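Local coordinates for fosfomycin resistance protein FosX (Mesorhizobium loti, PDB 1R9C) that catalyses the manganese-dependent hydration of the antibiotic fosfomycin, opening its epoxide and so conferring resistance, at residues E16-T19 and R20-G24; D80-A83 and E84-G87. One frame throughout, in Å; residues are numbered along the deposited sequence.

Contact 1: residues E16-T19 and R20-G24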
ATOM      1  N   GLU A  16     -16.881   4.035  -8.870  1.00 20.24           N
ATOM      2  CA  GLU A  16     -17.260   5.435  -8.979  1.00 20.46           C
ATOM      3  C   GLU A  16     -17.072   6.119  -7.645  1.00 20.39           C
ATOM      4  O   GLU A  16     -16.412   7.152  -7.563  1.00 20.27           O
ATOM      5  CB  GLU A  16     -18.698   5.565  -9.504  1.00 20.63           C
ATOM      6  CG  GLU A  16     -18.797   5.160 -10.967  1.00 21.10           C
ATOM      7  CD  GLU A  16     -18.635   3.664 -11.205  1.00 21.40           C
ATOM      8  OE1 GLU A  16     -19.256   2.835 -10.494  1.00 22.84           O
ATOM      9  OE2 GLU A  16     -17.880   3.308 -12.126  1.00 22.83           O
ATOM     10  N   ARG A  17     -17.587   5.502  -6.588  1.00 20.89           N
ATOM     11  CA  ARG A  17     -17.464   6.077  -5.246  1.00 22.32           C
ATOM     12  C   ARG A  17     -16.003   6.131  -4.819  1.00 22.19           C
ATOM     13  O   ARG A  17     -15.570   7.121  -4.235  1.00 21.36           O
ATOM     14  CB  ARG A  17     -18.274   5.261  -4.247  1.00 23.29           C
ATOM     15  CG  ARG A  17     -18.384   5.861  -2.864  1.00 28.43           C
ATOM     16  CD  ARG A  17     -18.971   7.256  -2.802  1.00 29.46           C
ATOM     17  NE  ARG A  17     -18.693   7.893  -1.521  1.00 33.17           N
ATOM     18  CZ  ARG A  17     -18.739   9.214  -1.317  1.00 32.30           C
ATOM     19  NH1 ARG A  17     -19.045  10.060  -2.309  1.00 34.78           N
ATOM     20  NH2 ARG A  17     -18.487   9.691  -0.119  1.00 32.08           N
ATOM     21  N   MET A  18     -15.243   5.066  -5.098  1.00 21.78           N
ATOM     22  CA  MET A  18     -13.820   5.062  -4.734  1.00 21.57           C
ATOM     23  C   MET A  18     -13.085   6.205  -5.461  1.00 21.01           C
ATOM     24  O   MET A  18     -12.218   6.834  -4.873  1.00 21.54           O
ATOM     25  CB  MET A  18     -13.171   3.709  -5.032  1.00 21.81           C
ATOM     26  CG  MET A  18     -11.694   3.632  -4.615  1.00 21.81           C
ATOM     27  SD  MET A  18     -11.460   3.883  -2.829  1.00 23.55           S
ATOM     28  CE  MET A  18      -9.818   3.142  -2.667  1.00 21.83           C
ATOM     29  N   THR A  19     -13.432   6.453  -6.726  1.00 20.66           N
ATOM     30  CA  THR A  19     -12.887   7.564  -7.499  1.00 19.58           C
ATOM     31  C   THR A  19     -13.109   8.875  -6.712  1.00 20.97           C
ATOM     32  O   THR A  19     -12.183   9.691  -6.551  1.00 19.63           O
ATOM     33  CB  THR A  19     -13.579   7.627  -8.895  1.00 20.31           C
ATOM     34  OG1 THR A  19     -13.189   6.486  -9.681  1.00 20.12           O
ATOM     35  CG2 THR A  19     -13.109   8.832  -9.700  1.00 19.48           C
ATOM     36  N   ARG A  20     -14.343   9.060  -6.215  1.00 21.07           N
ATOM     37  CA  ARG A  20     -14.699  10.295  -5.522  1.00 22.00           C
ATOM     38  C   ARG A  20     -13.915  10.430  -4.212  1.00 22.04           C
ATOM     39  O   ARG A  20     -13.440  11.514  -3.878  1.00 22.57           O
ATOM     40  CB  ARG A  20     -16.217  10.423  -5.343  1.00 22.12           C
ATOM     41  CG  ARG A  20     -16.997  10.375  -6.692  1.00 24.38           C
ATOM     42  CD  ARG A  20     -16.430  11.282  -7.857  1.00 28.25           C
ATOM     43  NE  ARG A  20     -17.173  11.142  -9.123  1.00 35.18           N
ATOM     44  CZ  ARG A  20     -16.713  11.506 -10.337  1.00 37.68           C
ATOM     45  NH1 ARG A  20     -15.484  12.029 -10.451  1.00 37.58           N
ATOM     46  NH2 ARG A  20     -17.482  11.354 -11.440  1.00 35.15           N
ATOM     47  N   ILE A  21     -13.771   9.325  -3.487  1.00 21.18           N
ATOM     48  CA  ILE A  21     -12.909   9.291  -2.300  1.00 21.94           C
ATOM     49  C   ILE A  21     -11.465   9.696  -2.632  1.00 21.78           C
ATOM     50  O   ILE A  21     -10.914  10.582  -1.979  1.00 21.90           O
ATOM     51  CB  ILE A  21     -12.984   7.895  -1.591  1.00 21.27           C
ATOM     52  CG1 ILE A  21     -14.404   7.674  -1.038  1.00 22.54           C
ATOM     53  CG2 ILE A  21     -11.936   7.802  -0.503  1.00 21.53           C
ATOM     54  CD1 ILE A  21     -14.735   6.212  -0.636  1.00 22.16           C
ATOM     55  N   LEU A  22     -10.848   9.070  -3.644  1.00 21.66           N
ATOM     56  CA  LEU A  22      -9.443   9.350  -3.911  1.00 20.35           C
ATOM     57  C   LEU A  22      -9.268  10.788  -4.408  1.00 20.99           C
ATOM     58  O   LEU A  22      -8.278  11.448  -4.081  1.00 20.90           O
ATOM     59  CB  LEU A  22      -8.873   8.339  -4.914  1.00 21.41           C
ATOM     60  CG  LEU A  22      -8.780   6.882  -4.461  1.00 21.79           C
ATOM     61  CD1 LEU A  22      -8.481   5.981  -5.676  1.00 20.50           C
ATOM     62  CD2 LEU A  22      -7.660   6.756  -3.406  1.00 24.77           C
ATOM     63  N   GLU A  23     -10.244  11.284  -5.174  1.00 19.59           N
ATOM     64  CA  GLU A  23     -10.193  12.661  -5.654  1.00 20.11           C
ATOM     65  C   GLU A  23     -10.463  13.653  -4.503  1.00 20.91           C
ATOM     66  O   GLU A  23      -9.781  14.680  -4.382  1.00 19.63           O
ATOM     67  CB  GLU A  23     -11.203  12.882  -6.786  1.00 19.65           C
ATOM     68  CG  GLU A  23     -10.774  12.202  -8.086  1.00 19.64           C
ATOM     69  CD  GLU A  23     -11.830  12.307  -9.177  1.00 25.26           C
ATOM     70  OE1 GLU A  23     -12.940  12.804  -8.898  1.00 24.78           O
ATOM     71  OE2 GLU A  23     -11.546  11.885 -10.314  1.00 26.32           O
ATOM     72  N   GLY A  24     -11.425  13.300  -3.651  1.00 20.98           N
ATOM     73  CA  GLY A  24     -11.904  14.190  -2.607  1.00 21.65           C
ATOM     74  C   GLY A  24     -10.872  14.325  -1.498  1.00 22.39           C
ATOM     75  O   GLY A  24     -10.627  15.441  -1.025  1.00 23.49           O
TER
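Two successive turns of the amphipathic helix 15-26 meet here, Thr19 lying against Glu23 and Met18 against Leu22. Where the buried side gives way to the polar one, Thr19 and Glu23 run side by side in the same direction, the methyl CG2 of Thr19 3.5 Å from OE2 of Glu23. The first torsion of Thr19 (chi1 -68°) sets CG2 anti to the backbone N and turns OG1 the other way, where it hydrogen-bonds to Leu15 O and Lys45 NZ; the methyl is thus left to face the glutamate. Arg20 joins the pair from the side. Its NH1 forms a salt bridge to Glu23 OE1 at 3.1 Å; OE1 lies in the guanidinium plane at its edge, whereas NH1 meets the syn side of OE1 tilted out of the carboxylate plane. The bent chain brings CG of Arg20 to 3.4 Å from Glu16 O. Glu16 itself directs OE2 to Arg43. In the βαβββ module of the vicinal oxygen chelate fold, this helix packs across its β-sheet, and the buried flank does that work: CG of Met18 touches CD1 of Leu22 at 4.1 Å, the two chains crossing at a slant, and both residues rest on Ile56 of strand 52-58. Leu22 and Thr19 also reach Phe47 of strand 44-49. On another flank Arg17 folds back at chi2 (57°), which lays one face of its guanidinium over CG1 of Ile21. Beneath these side chains the backbone follows the i to i+4 pattern, with Ile21 N to Arg17 O at 2.9 Å the straightest of four bonds (N-H...O 167°).

Contact 2: residues D80-A83 and E84-G87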
ATOM      1  N   ASP A  80      -6.828  20.273  10.111  1.00 21.88           N
ATOM      2  CA  ASP A  80      -8.266  20.508  10.214  1.00 22.82           C
ATOM      3  C   ASP A  80      -8.989  20.499   8.855  1.00 22.63           C
ATOM      4  O   ASP A  80     -10.063  19.937   8.741  1.00 20.85           O
ATOM      5  CB  ASP A  80      -8.565  21.773  11.017  1.00 23.14           C
ATOM      6  CG  ASP A  80      -8.196  21.630  12.495  1.00 24.67           C
ATOM      7  OD1 ASP A  80      -8.216  20.514  13.060  1.00 25.56           O
ATOM      8  OD2 ASP A  80      -7.863  22.600  13.178  1.00 26.12           O
ATOM      9  N   ARG A  81      -8.380  21.110   7.838  1.00 23.36           N
ATOM     10  CA  ARG A  81      -8.820  20.992   6.438  1.00 24.53           C
ATOM     11  C   ARG A  81      -9.036  19.550   5.972  1.00 23.83           C
ATOM     12  O   ARG A  81     -10.045  19.218   5.314  1.00 23.02           O
ATOM     13  CB  ARG A  81      -7.727  21.576   5.543  1.00 25.66           C
ATOM     14  CG  ARG A  81      -8.201  22.454   4.423  1.00 30.29           C
ATOM     15  CD  ARG A  81      -7.191  23.557   4.093  1.00 34.18           C
ATOM     16  NE  ARG A  81      -7.384  24.741   4.903  1.00 35.81           N
ATOM     17  CZ  ARG A  81      -6.462  25.274   5.707  1.00 36.64           C
ATOM     18  NH1 ARG A  81      -5.253  24.725   5.823  1.00 34.10           N
ATOM     19  NH2 ARG A  81      -6.757  26.369   6.392  1.00 33.26           N
ATOM     20  N   TYR A  82      -8.052  18.693   6.243  1.00 23.41           N
ATOM     21  CA  TYR A  82      -8.170  17.310   5.808  1.00 22.70           C
ATOM     22  C   TYR A  82      -9.245  16.553   6.571  1.00 22.90           C
ATOM     23  O   TYR A  82      -9.908  15.693   6.015  1.00 23.49           O
ATOM     24  CB  TYR A  82      -6.826  16.578   5.898  1.00 22.96           C
ATOM     25  CG  TYR A  82      -6.046  16.785   4.639  1.00 22.47           C
ATOM     26  CD1 TYR A  82      -5.053  17.761   4.575  1.00 24.84           C
ATOM     27  CD2 TYR A  82      -6.358  16.062   3.488  1.00 22.49           C
ATOM     28  CE1 TYR A  82      -4.359  17.993   3.404  1.00 25.29           C
ATOM     29  CE2 TYR A  82      -5.677  16.276   2.305  1.00 24.67           C
ATOM     30  CZ  TYR A  82      -4.658  17.225   2.277  1.00 25.12           C
ATOM     31  OH  TYR A  82      -3.959  17.475   1.129  1.00 27.74           O
ATOM     32  N   ALA A  83      -9.415  16.876   7.843  1.00 23.02           N
ATOM     33  CA  ALA A  83     -10.452  16.249   8.645  1.00 23.73           C
ATOM     34  C   ALA A  83     -11.835  16.613   8.074  1.00 24.86           C
ATOM     35  O   ALA A  83     -12.749  15.766   8.014  1.00 24.45           O
ATOM     36  CB  ALA A  83     -10.321  16.709  10.088  1.00 23.15           C
ATOM     37  N   GLU A  84     -11.958  17.886   7.675  1.00 25.98           N
ATOM     38  CA  GLU A  84     -13.104  18.421   6.931  1.00 26.95           C
ATOM     39  C   GLU A  84     -13.388  17.674   5.629  1.00 27.13           C
ATOM     40  O   GLU A  84     -14.545  17.328   5.366  1.00 27.31           O
ATOM     41  CB  GLU A  84     -12.862  19.894   6.586  1.00 27.77           C
ATOM     42  CG  GLU A  84     -13.238  20.866   7.691  1.00 31.36           C
ATOM     43  CD  GLU A  84     -12.777  22.304   7.418  1.00 36.35           C
ATOM     44  OE1 GLU A  84     -12.701  22.711   6.225  1.00 37.51           O
ATOM     45  OE2 GLU A  84     -12.494  23.030   8.404  1.00 35.72           O
ATOM     46  N   ARG A  85     -12.354  17.462   4.802  1.00 26.41           N
ATOM     47  CA  ARG A  85     -12.517  16.749   3.536  1.00 26.73           C
ATOM     48  C   ARG A  85     -13.077  15.352   3.820  1.00 25.69           C
ATOM     49  O   ARG A  85     -14.019  14.902   3.171  1.00 25.05           O
ATOM     50  CB  ARG A  85     -11.186  16.622   2.755  1.00 26.75           C
ATOM     51  CG  ARG A  85     -10.642  17.885   2.053  1.00 31.22           C
ATOM     52  CD  ARG A  85      -9.176  17.725   1.561  1.00 37.38           C
ATOM     53  NE  ARG A  85      -8.796  18.627   0.468  1.00 41.94           N
ATOM     54  CZ  ARG A  85      -8.254  18.224  -0.703  1.00 45.37           C
ATOM     55  NH1 ARG A  85      -8.031  16.942  -0.947  1.00 44.25           N
ATOM     56  NH2 ARG A  85      -7.942  19.109  -1.647  1.00 47.83           N
ATOM     57  N   VAL A  86     -12.487  14.657   4.795  1.00 24.68           N
ATOM     58  CA  VAL A  86     -12.974  13.325   5.171  1.00 23.92           C
ATOM     59  C   VAL A  86     -14.444  13.414   5.583  1.00 24.29           C
ATOM     60  O   VAL A  86     -15.263  12.606   5.157  1.00 24.16           O
ATOM     61  CB  VAL A  86     -12.055  12.669   6.256  1.00 24.42           C
ATOM     62  CG1 VAL A  86     -12.653  11.367   6.800  1.00 20.66           C
ATOM     63  CG2 VAL A  86     -10.653  12.398   5.638  1.00 21.81           C
ATOM     64  N   GLY A  87     -14.760  14.429   6.382  1.00 25.02           N
ATOM     65  CA  GLY A  87     -16.124  14.758   6.754  1.00 26.01           C
ATOM     66  C   GLY A  87     -17.096  14.904   5.592  1.00 26.69           C
ATOM     67  O   GLY A  87     -18.136  14.260   5.583  1.00 26.12           O
TER
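Tyr82 and Arg85 lie side by side on helix 79-89, their side chains pointing the same way, and the methylene CD of Arg85 comes to 3.8 Å from CD2 of the tyrosine ring. The guanidinium is turned 49° from the ring plane, with NH1 of Arg85 4.1 Å from Tyr82 CE2, so the pair meets mainly through the aliphatic chain of the arginine. That chain is extended from CG to NE and carries the guanidinium down beside the far end of the ring, where NH1 makes a weak hydrogen bond to Val25 O. The phenol reaches out of the subunit: Tyr82 OH is hydrogen-bonded to Met1 N of the second subunit, and the ring packs on Ile2 of that same chain.

All four carbonyls of 80-83 are taken by amides one turn later, those of Asp80, Arg81, Tyr82 and Ala83 by the N-H groups of Glu84, Arg85, Val86 and Gly87 in turn. The bond from Val86 N to Tyr82 O, 3.0 Å long, is the straightest at 170°. Side-chain carbons also lie against these oxygens: CB of Glu84 sits 3.2 Å from Arg81 O, and CG2 of Val86 lies 3.4 Å from Tyr82 O. Arg81 sends NH1 to Asp78 in a salt bridge near the start of the helix. Val86 instead faces inward, onto Phe109 of strand 106-110, while Tyr82 rests on Ile107 of the same strand. The helix, amphipathic and laid on a β-sheet after strand 69-73, is consistent with the second βαβββ module of the vicinal oxygen chelate fold.

Overall arrangement
Following the chain from the N terminus, contact 1 comes first, on the helix 15-26 that follows strand 5-12, and is complete well before contact 2 begins on helix 79-89, after strand 69-73. Neither closes a long loop; each spans consecutive turns of one helix, and the two are in series, neither nested nor crossed. They occupy matching places in the two βαβββ-like halves of the chain, each helix lying on the sheet of its own half. Their centres are 15 Å apart, yet the helices join the halves directly where Gly24 O lies 3.0 Å from Arg85 NH1, and again through Leu91, which touches both Ile21 and Val86.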